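Local coordinates for protein DNA alpha-glucosyltransferase (Enterobacteria phage T4, PDB 1XV5) that belongs to the GT-B clan of glycosyltransferases, as a phage DNA alpha-glucosyltransferase built from two parallel-sheet domains with UDP bound in the model, at residues 119-133 against 145-157. Numbering follows the deposited sequence.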
ATOM      1  N   VAL A 119      -9.316   1.007  13.181  1.00 29.94           N
ATOM      2  CA  VAL A 119      -9.554  -0.030  14.177  1.00 31.91           C
ATOM      3  C   VAL A 119     -10.355  -1.165  13.546  1.00 33.22           C
ATOM      4  O   VAL A 119     -10.205  -2.325  13.929  1.00 34.65           O
ATOM      5  CB  VAL A 119     -10.352   0.511  15.391  1.00 32.81           C
ATOM      6  CG1 VAL A 119      -9.490   1.456  16.203  1.00 32.07           C
ATOM      7  CG2 VAL A 119     -11.612   1.225  14.913  1.00 33.57           C
ATOM      8  N   LEU A 120     -11.204  -0.822  12.580  1.00 33.93           N
ATOM      9  CA  LEU A 120     -12.032  -1.811  11.895  1.00 34.42           C
ATOM     10  C   LEU A 120     -11.132  -2.904  11.341  1.00 34.49           C
ATOM     11  O   LEU A 120     -11.398  -4.092  11.516  1.00 35.49           O
ATOM     12  CB  LEU A 120     -12.821  -1.150  10.756  1.00 36.00           C
ATOM     13  CG  LEU A 120     -13.928  -1.960  10.064  1.00 38.41           C
ATOM     14  CD1 LEU A 120     -14.724  -1.042   9.148  1.00 39.37           C
ATOM     15  CD2 LEU A 120     -13.339  -3.117   9.269  1.00 39.39           C
ATOM     16  N   SER A 121     -10.062  -2.496  10.669  1.00 32.47           N
ATOM     17  CA  SER A 121      -9.126  -3.451  10.104  1.00 32.16           C
ATOM     18  C   SER A 121      -8.316  -4.105  11.217  1.00 30.19           C
ATOM     19  O   SER A 121      -8.200  -5.327  11.279  1.00 31.73           O
ATOM     20  CB  SER A 121      -8.173  -2.751   9.130  1.00 31.55           C
ATOM     21  OG  SER A 121      -8.879  -2.174   8.047  1.00 34.65           O
ATOM     22  N   LEU A 122      -7.767  -3.277  12.099  1.00 28.55           N
ATOM     23  CA  LEU A 122      -6.940  -3.753  13.199  1.00 27.28           C
ATOM     24  C   LEU A 122      -7.569  -4.831  14.073  1.00 27.87           C
ATOM     25  O   LEU A 122      -6.872  -5.732  14.541  1.00 25.66           O
ATOM     26  CB  LEU A 122      -6.512  -2.571  14.074  1.00 25.78           C
ATOM     27  CG  LEU A 122      -5.643  -1.527  13.365  1.00 24.41           C
ATOM     28  CD1 LEU A 122      -5.349  -0.370  14.303  1.00 23.55           C
ATOM     29  CD2 LEU A 122      -4.350  -2.181  12.899  1.00 22.11           C
ATOM     30  N   ARG A 123      -8.876  -4.742  14.307  1.00 29.97           N
ATOM     31  CA  ARG A 123      -9.543  -5.738  15.141  1.00 31.10           C
ATOM     32  C   ARG A 123      -9.870  -7.027  14.392  1.00 32.39           C
ATOM     33  O   ARG A 123     -10.287  -8.013  14.999  1.00 32.98           O
ATOM     34  CB  ARG A 123     -10.816  -5.160  15.769  1.00 31.01           C
ATOM     35  CG  ARG A 123     -10.542  -4.091  16.816  1.00 31.36           C
ATOM     36  CD  ARG A 123     -11.695  -3.956  17.803  1.00 32.16           C
ATOM     37  NE  ARG A 123     -11.385  -2.998  18.861  1.00 30.21           N
ATOM     38  CZ  ARG A 123     -11.733  -1.715  18.839  1.00 29.51           C
ATOM     39  NH1 ARG A 123     -11.399  -0.921  19.846  1.00 28.64           N
ATOM     40  NH2 ARG A 123     -12.434  -1.231  17.821  1.00 27.94           N
ATOM     41  N   ARG A 124      -9.684  -7.020  13.075  1.00 32.34           N
ATOM     42  CA  ARG A 124      -9.938  -8.212  12.273  1.00 33.15           C
ATOM     43  C   ARG A 124      -8.728  -9.136  12.378  1.00 31.49           C
ATOM     44  O   ARG A 124      -8.577 -10.073  11.594  1.00 32.78           O
ATOM     45  CB  ARG A 124     -10.164  -7.845  10.805  1.00 35.51           C
ATOM     46  CG  ARG A 124     -11.450  -7.096  10.519  1.00 39.84           C
ATOM     47  CD  ARG A 124     -11.578  -6.829   9.024  1.00 44.02           C
ATOM     48  NE  ARG A 124     -12.826  -6.161   8.668  1.00 47.38           N
ATOM     49  CZ  ARG A 124     -14.036  -6.660   8.900  1.00 48.54           C
ATOM     50  NH1 ARG A 124     -15.115  -5.981   8.539  1.00 48.12           N
ATOM     51  NH2 ARG A 124     -14.167  -7.837   9.497  1.00 50.27           N
ATOM     52  N   ASN A 125      -7.870  -8.858  13.355  1.00 29.69           N
ATOM     53  CA  ASN A 125      -6.663  -9.645  13.581  1.00 27.58           C
ATOM     54  C   ASN A 125      -6.787 -10.530  14.811  1.00 26.94           C
ATOM     55  O   ASN A 125      -7.575 -10.252  15.712  1.00 28.17           O
ATOM     56  CB  ASN A 125      -5.456  -8.727  13.796  1.00 26.09           C
ATOM     57  CG  ASN A 125      -5.068  -7.968  12.553  1.00 24.38           C
ATOM     58  OD1 ASN A 125      -5.022  -6.739  12.554  1.00 27.40           O
ATOM     59  ND2 ASN A 125      -4.772  -8.694  11.486  1.00 22.14           N
ATOM     60  N   LEU A 126      -5.992 -11.593  14.838  1.00 26.84           N
ATOM     61  CA  LEU A 126      -5.955 -12.509  15.969  1.00 26.44           C
ATOM     62  C   LEU A 126      -4.495 -12.652  16.375  1.00 25.86           C
ATOM     63  O   LEU A 126      -3.624 -12.825  15.521  1.00 25.45           O
ATOM     64  CB  LEU A 126      -6.517 -13.882  15.590  1.00 27.61           C
ATOM     65  CG  LEU A 126      -8.030 -14.019  15.399  1.00 28.61           C
ATOM     66  CD1 LEU A 126      -8.365 -15.451  15.011  1.00 28.18           C
ATOM     67  CD2 LEU A 126      -8.750 -13.639  16.682  1.00 28.54           C
ATOM     68  N   GLY A 127      -4.229 -12.563  17.674  1.00 24.88           N
ATOM     69  CA  GLY A 127      -2.869 -12.699  18.159  1.00 24.85           C
ATOM     70  C   GLY A 127      -1.976 -11.489  17.949  1.00 24.60           C
ATOM     71  O   GLY A 127      -0.755 -11.596  18.057  1.00 24.41           O
ATOM     72  N   LEU A 128      -2.565 -10.337  17.653  1.00 24.31           N
ATOM     73  CA  LEU A 128      -1.765  -9.133  17.448  1.00 24.43           C
ATOM     74  C   LEU A 128      -1.122  -8.686  18.759  1.00 25.48           C
ATOM     75  O   LEU A 128       0.027  -8.241  18.779  1.00 25.35           O
ATOM     76  CB  LEU A 128      -2.628  -7.998  16.888  1.00 22.40           C
ATOM     77  CG  LEU A 128      -1.866  -6.706  16.570  1.00 22.55           C
ATOM     78  CD1 LEU A 128      -0.723  -7.006  15.606  1.00 20.62           C
ATOM     79  CD2 LEU A 128      -2.818  -5.686  15.969  1.00 22.43           C
ATOM     80  N   GLU A 129      -1.865  -8.808  19.856  1.00 25.50           N
ATOM     81  CA  GLU A 129      -1.349  -8.416  21.163  1.00 25.71           C
ATOM     82  C   GLU A 129      -0.121  -9.239  21.526  1.00 24.95           C
ATOM     83  O   GLU A 129       0.888  -8.695  21.970  1.00 23.40           O
ATOM     84  CB  GLU A 129      -2.419  -8.587  22.249  1.00 27.86           C
ATOM     85  CG  GLU A 129      -1.932  -8.181  23.635  1.00 31.52           C
ATOM     86  CD  GLU A 129      -2.991  -8.316  24.719  1.00 34.34           C
ATOM     87  OE1 GLU A 129      -2.696  -7.947  25.875  1.00 36.19           O
ATOM     88  OE2 GLU A 129      -4.110  -8.785  24.422  1.00 37.08           O
ATOM     89  N   GLU A 130      -0.212 -10.552  21.334  1.00 25.34           N
ATOM     90  CA  GLU A 130       0.898 -11.444  21.646  1.00 26.37           C
ATOM     91  C   GLU A 130       2.092 -11.143  20.752  1.00 26.03           C
ATOM     92  O   GLU A 130       3.243 -11.263  21.167  1.00 25.27           O
ATOM     93  CB  GLU A 130       0.476 -12.906  21.474  1.00 28.74           C
ATOM     94  CG  GLU A 130      -0.501 -13.393  22.534  1.00 30.76           C
ATOM     95  CD  GLU A 130      -1.955 -13.171  22.163  1.00 33.41           C
ATOM     96  OE1 GLU A 130      -2.261 -12.198  21.444  1.00 32.09           O
ATOM     97  OE2 GLU A 130      -2.799 -13.974  22.609  1.00 34.45           O
ATOM     98  N   THR A 131       1.803 -10.746  19.520  1.00 25.16           N
ATOM     99  CA  THR A 131       2.846 -10.420  18.562  1.00 23.12           C
ATOM    100  C   THR A 131       3.574  -9.162  19.023  1.00 23.43           C
ATOM    101  O   THR A 131       4.807  -9.095  19.000  1.00 23.18           O
ATOM    102  CB  THR A 131       2.241 -10.176  17.165  1.00 23.73           C
ATOM    103  OG1 THR A 131       1.507 -11.339  16.757  1.00 22.81           O
ATOM    104  CG2 THR A 131       3.339  -9.888  16.148  1.00 21.18           C
ATOM    105  N   VAL A 132       2.800  -8.169  19.442  1.00 23.72           N
ATOM    106  CA  VAL A 132       3.353  -6.907  19.914  1.00 23.94           C
ATOM    107  C   VAL A 132       4.206  -7.095  21.168  1.00 24.21           C
ATOM    108  O   VAL A 132       5.253  -6.465  21.313  1.00 24.08           O
ATOM    109  CB  VAL A 132       2.224  -5.891  20.216  1.00 24.88           C
ATOM    110  CG1 VAL A 132       2.793  -4.655  20.901  1.00 23.67           C
ATOM    111  CG2 VAL A 132       1.527  -5.497  18.919  1.00 24.96           C
ATOM    112  N   ARG A 133       3.766  -7.969  22.067  1.00 24.29           N
ATOM    113  CA  ARG A 133       4.502  -8.205  23.304  1.00 25.54           C
ATOM    114  C   ARG A 133       5.847  -8.901  23.093  1.00 24.72           C
ATOM    115  O   ARG A 133       6.767  -8.736  23.893  1.00 25.65           O
ATOM    116  CB  ARG A 133       3.639  -9.006  24.280  1.00 28.03           C
ATOM    117  CG  ARG A 133       2.404  -8.248  24.749  1.00 31.54           C
ATOM    118  CD  ARG A 133       1.560  -9.064  25.717  1.00 35.55           C
ATOM    119  NE  ARG A 133       0.372  -8.329  26.150  1.00 38.18           N
ATOM    120  CZ  ARG A 133       0.397  -7.268  26.949  1.00 39.20           C
ATOM    121  NH1 ARG A 133       1.551  -6.809  27.415  1.00 39.24           N
ATOM    122  NH2 ARG A 133      -0.735  -6.658  27.277  1.00 40.73           N
ATOM    123  N   GLY A 145      -2.250   7.311  14.946  1.00 18.72           N
ATOM    124  CA  GLY A 145      -3.172   6.328  14.407  1.00 19.02           C
ATOM    125  C   GLY A 145      -3.873   5.517  15.484  1.00 20.15           C
ATOM    126  O   GLY A 145      -3.539   5.610  16.664  1.00 20.26           O
ATOM    127  N   ASP A 146      -4.846   4.712  15.072  1.00 20.11           N
ATOM    128  CA  ASP A 146      -5.595   3.881  16.004  1.00 21.48           C
ATOM    129  C   ASP A 146      -4.707   2.846  16.686  1.00 21.78           C
ATOM    130  O   ASP A 146      -4.899   2.537  17.862  1.00 23.43           O
ATOM    131  CB  ASP A 146      -6.753   3.193  15.274  1.00 20.54           C
ATOM    132  CG  ASP A 146      -7.859   4.165  14.890  1.00 23.25           C
ATOM    133  OD1 ASP A 146      -8.734   3.790  14.082  1.00 23.03           O
ATOM    134  OD2 ASP A 146      -7.861   5.302  15.406  1.00 21.96           O
ATOM    135  N   PHE A 147      -3.735   2.307  15.957  1.00 21.34           N
ATOM    136  CA  PHE A 147      -2.835   1.314  16.538  1.00 21.82           C
ATOM    137  C   PHE A 147      -2.110   1.894  17.747  1.00 21.65           C
ATOM    138  O   PHE A 147      -2.056   1.270  18.807  1.00 22.95           O
ATOM    139  CB  PHE A 147      -1.804   0.851  15.503  1.00 20.65           C
ATOM    140  CG  PHE A 147      -0.780  -0.108  16.054  1.00 20.56           C
ATOM    141  CD1 PHE A 147      -1.119  -1.430  16.332  1.00 20.15           C
ATOM    142  CD2 PHE A 147       0.516   0.317  16.312  1.00 20.38           C
ATOM    143  CE1 PHE A 147      -0.179  -2.315  16.862  1.00 20.58           C
ATOM    144  CE2 PHE A 147       1.466  -0.559  16.844  1.00 20.56           C
ATOM    145  CZ  PHE A 147       1.117  -1.877  17.119  1.00 20.78           C
ATOM    146  N   ASN A 148      -1.557   3.094  17.580  1.00 21.85           N
ATOM    147  CA  ASN A 148      -0.820   3.772  18.647  1.00 20.88           C
ATOM    148  C   ASN A 148      -1.700   4.302  19.778  1.00 23.18           C
ATOM    149  O   ASN A 148      -1.414   4.081  20.957  1.00 22.70           O
ATOM    150  CB  ASN A 148      -0.020   4.956  18.079  1.00 20.85           C
ATOM    151  CG  ASN A 148       1.244   4.529  17.358  1.00 20.15           C
ATOM    152  OD1 ASN A 148       1.209   3.695  16.456  1.00 20.65           O
ATOM    153  ND2 ASN A 148       2.375   5.118  17.749  1.00 20.57           N
ATOM    154  N   LYS A 149      -2.768   5.001  19.411  1.00 24.24           N
ATOM    155  CA  LYS A 149      -3.653   5.622  20.391  1.00 26.27           C
ATOM    156  C   LYS A 149      -4.768   4.776  20.989  1.00 26.82           C
ATOM    157  O   LYS A 149      -5.277   5.098  22.062  1.00 27.12           O
ATOM    158  CB  LYS A 149      -4.254   6.895  19.791  1.00 26.49           C
ATOM    159  CG  LYS A 149      -3.215   7.929  19.371  1.00 28.59           C
ATOM    160  CD  LYS A 149      -2.350   8.358  20.550  1.00 31.48           C
ATOM    161  CE  LYS A 149      -1.347   9.425  20.148  1.00 31.63           C
ATOM    162  NZ  LYS A 149      -0.548   9.900  21.310  1.00 33.66           N
ATOM    163  N   VAL A 150      -5.155   3.701  20.318  1.00 27.58           N
ATOM    164  CA  VAL A 150      -6.226   2.871  20.847  1.00 28.99           C
ATOM    165  C   VAL A 150      -5.758   1.502  21.329  1.00 30.21           C
ATOM    166  O   VAL A 150      -5.856   1.196  22.516  1.00 31.45           O
ATOM    167  CB  VAL A 150      -7.354   2.688  19.802  1.00 29.43           C
ATOM    168  CG1 VAL A 150      -8.484   1.860  20.392  1.00 29.82           C
ATOM    169  CG2 VAL A 150      -7.880   4.050  19.367  1.00 30.49           C
ATOM    170  N   LEU A 151      -5.243   0.684  20.417  1.00 30.48           N
ATOM    171  CA  LEU A 151      -4.792  -0.654  20.784  1.00 31.05           C
ATOM    172  C   LEU A 151      -3.625  -0.686  21.765  1.00 31.12           C
ATOM    173  O   LEU A 151      -3.669  -1.413  22.757  1.00 31.11           O
ATOM    174  CB  LEU A 151      -4.438  -1.460  19.528  1.00 31.32           C
ATOM    175  CG  LEU A 151      -5.620  -1.956  18.689  1.00 32.43           C
ATOM    176  CD1 LEU A 151      -6.366  -0.774  18.092  1.00 34.34           C
ATOM    177  CD2 LEU A 151      -5.115  -2.872  17.583  1.00 33.80           C
ATOM    178  N   MET A 152      -2.585   0.097  21.496  1.00 31.15           N
ATOM    179  CA  MET A 152      -1.422   0.127  22.376  1.00 32.42           C
ATOM    180  C   MET A 152      -1.779   0.531  23.801  1.00 34.05           C
ATOM    181  O   MET A 152      -1.280  -0.055  24.764  1.00 34.46           O
ATOM    182  CB  MET A 152      -0.359   1.081  21.826  1.00 31.56           C
ATOM    183  CG  MET A 152       0.444   0.519  20.661  1.00 31.94           C
ATOM    184  SD  MET A 152       1.333  -0.995  21.095  1.00 33.52           S
ATOM    185  CE  MET A 152       2.590  -0.347  22.198  1.00 31.70           C
ATOM    186  N   LYS A 153      -2.640   1.533  23.938  1.00 34.92           N
ATOM    187  CA  LYS A 153      -3.040   1.989  25.261  1.00 36.60           C
ATOM    188  C   LYS A 153      -3.988   0.990  25.904  1.00 36.40           C
ATOM    189  O   LYS A 153      -4.169   0.987  27.121  1.00 36.93           O
ATOM    190  CB  LYS A 153      -3.692   3.371  25.170  1.00 38.65           C
ATOM    191  CG  LYS A 153      -2.722   4.448  24.703  1.00 41.33           C
ATOM    192  CD  LYS A 153      -3.290   5.848  24.852  1.00 43.25           C
ATOM    193  CE  LYS A 153      -2.245   6.890  24.477  1.00 44.58           C
ATOM    194  NZ  LYS A 153      -2.723   8.283  24.692  1.00 47.65           N
ATOM    195  N   GLU A 154      -4.579   0.131  25.080  1.00 36.37           N
ATOM    196  CA  GLU A 154      -5.500  -0.883  25.570  1.00 36.19           C
ATOM    197  C   GLU A 154      -4.718  -2.081  26.098  1.00 36.32           C
ATOM    198  O   GLU A 154      -5.123  -2.717  27.073  1.00 36.95           O
ATOM    199  CB  GLU A 154      -6.439  -1.329  24.451  1.00 37.10           C
ATOM    200  CG  GLU A 154      -7.482  -2.344  24.884  1.00 38.49           C
ATOM    201  CD  GLU A 154      -8.457  -2.683  23.773  1.00 38.86           C
ATOM    202  OE1 GLU A 154      -9.084  -1.751  23.230  1.00 39.93           O
ATOM    203  OE2 GLU A 154      -8.596  -3.881  23.446  1.00 39.41           O
ATOM    204  N   TRP A 155      -3.597  -2.385  25.454  1.00 34.99           N
ATOM    205  CA  TRP A 155      -2.766  -3.507  25.874  1.00 35.96           C
ATOM    206  C   TRP A 155      -1.838  -3.088  27.008  1.00 37.26           C
ATOM    207  O   TRP A 155      -1.413  -3.915  27.814  1.00 36.85           O
ATOM    208  CB  TRP A 155      -1.934  -4.034  24.699  1.00 34.39           C
ATOM    209  CG  TRP A 155      -2.750  -4.539  23.542  1.00 33.70           C
ATOM    210  CD1 TRP A 155      -3.880  -5.307  23.604  1.00 34.33           C
ATOM    211  CD2 TRP A 155      -2.470  -4.350  22.150  1.00 33.74           C
ATOM    212  NE1 TRP A 155      -4.319  -5.608  22.335  1.00 33.45           N
ATOM    213  CE2 TRP A 155      -3.472  -5.033  21.424  1.00 34.33           C
ATOM    214  CE3 TRP A 155      -1.467  -3.671  21.444  1.00 33.94           C
ATOM    215  CZ2 TRP A 155      -3.501  -5.057  20.025  1.00 33.44           C
ATOM    216  CZ3 TRP A 155      -1.497  -3.695  20.052  1.00 34.47           C
ATOM    217  CH2 TRP A 155      -2.508  -4.384  19.360  1.00 33.12           C
ATOM    218  N   TYR A 156      -1.530  -1.796  27.058  1.00 38.57           N
ATOM    219  CA  TYR A 156      -0.657  -1.233  28.082  1.00 40.54           C
ATOM    220  C   TYR A 156      -1.386  -0.057  28.726  1.00 43.21           C
ATOM    221  O   TYR A 156      -1.034   1.103  28.510  1.00 42.75           O
ATOM    222  CB  TYR A 156       0.651  -0.762  27.444  1.00 38.55           C
ATOM    223  CG  TYR A 156       1.421  -1.873  26.770  1.00 36.32           C
ATOM    224  CD1 TYR A 156       2.280  -2.696  27.498  1.00 35.25           C
ATOM    225  CD2 TYR A 156       1.267  -2.125  25.406  1.00 35.19           C
ATOM    226  CE1 TYR A 156       2.965  -3.744  26.886  1.00 34.79           C
ATOM    227  CE2 TYR A 156       1.944  -3.170  24.784  1.00 33.91           C
ATOM    228  CZ  TYR A 156       2.792  -3.975  25.529  1.00 34.09           C
ATOM    229  OH  TYR A 156       3.468  -5.003  24.915  1.00 32.78           O
ATOM    230  N   PRO A 157      -2.418  -0.350  29.532  1.00 45.97           N
ATOM    231  CA  PRO A 157      -3.228   0.659  30.220  1.00 48.62           C
ATOM    232  C   PRO A 157      -2.443   1.625  31.099  1.00 51.15           C
ATOM    233  O   PRO A 157      -1.534   1.228  31.828  1.00 51.80           O
ATOM    234  CB  PRO A 157      -4.215  -0.185  31.022  1.00 47.89           C
ATOM    235  CG  PRO A 157      -3.424  -1.414  31.329  1.00 47.50           C
ATOM    236  CD  PRO A 157      -2.767  -1.703  30.003  1.00 46.38           C
TER
HETATM  237  O   HOH W   1     -11.625  -2.174  22.628  1.00 29.56           O
HETATM  238  O   HOH W   2      -9.495  -4.214  20.354  1.00 38.77           O
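In the first of the two Rossmann-like domains of this GT-B fold, helix 128-133 and helix 146-155 precede and follow strand 137-140 and cross at -79°, and Trp155 is the knob that fits among Leu128, Glu129, Val132 and Arg133. Glu129 lies over one indole face, its CG 3.7 Å from the centroid of the five-membered ring in a CH-pi contact, and its carboxylate is tilted only 19° from the ring plane. Leu128 meets the benzo edge, CD2 to Trp155 CH2 3.6 Å; the opposite indole face is backed by Leu151 O of its own helix. Val132 splits its branches: CG2 goes to Trp155 CZ3 and to the edge of the Phe147 ring, while CG1, anti to the backbone N (chi1 172°), reaches Met152 SD at 3.9 Å.

At the far end of helix 146-155, Arg133 runs extended, and its NE and NH2 both donate side-on to Glu129 OE1, which lies almost in the guanidinium plane, forming a salt bridge. NH2 also donates to Trp155 O (2.9 Å) in a bent bond, and the guanidinium makes an off-centre cation-pi contact with the Tyr156 ring, Arg133 CZ 4.7 Å from its centroid. Near the start of the same helix, Asp146 OD1 takes the Val119 N-H on its anti lone pair (3.0 Å) and also hydrogen-bonds to Tyr301 OH, while OD2 forms a salt bridge with Lys300. Between these ends, Leu122 CB rests on Leu151 CD2 at 3.8 Å. Arg123 and Glu154, too far apart for a salt bridge, are bridged by two waters, one from Arg123 NE to Glu154 OE2, the other from NH1 to OE1, weak on the arginine side.

An apolar centre thus has polar clamps at both ends: Glu129 fixes the Arg133 guanidinium, which in turn ties down the final carbonyl of helix 146-155, where the helix dipole would probably favour a cation.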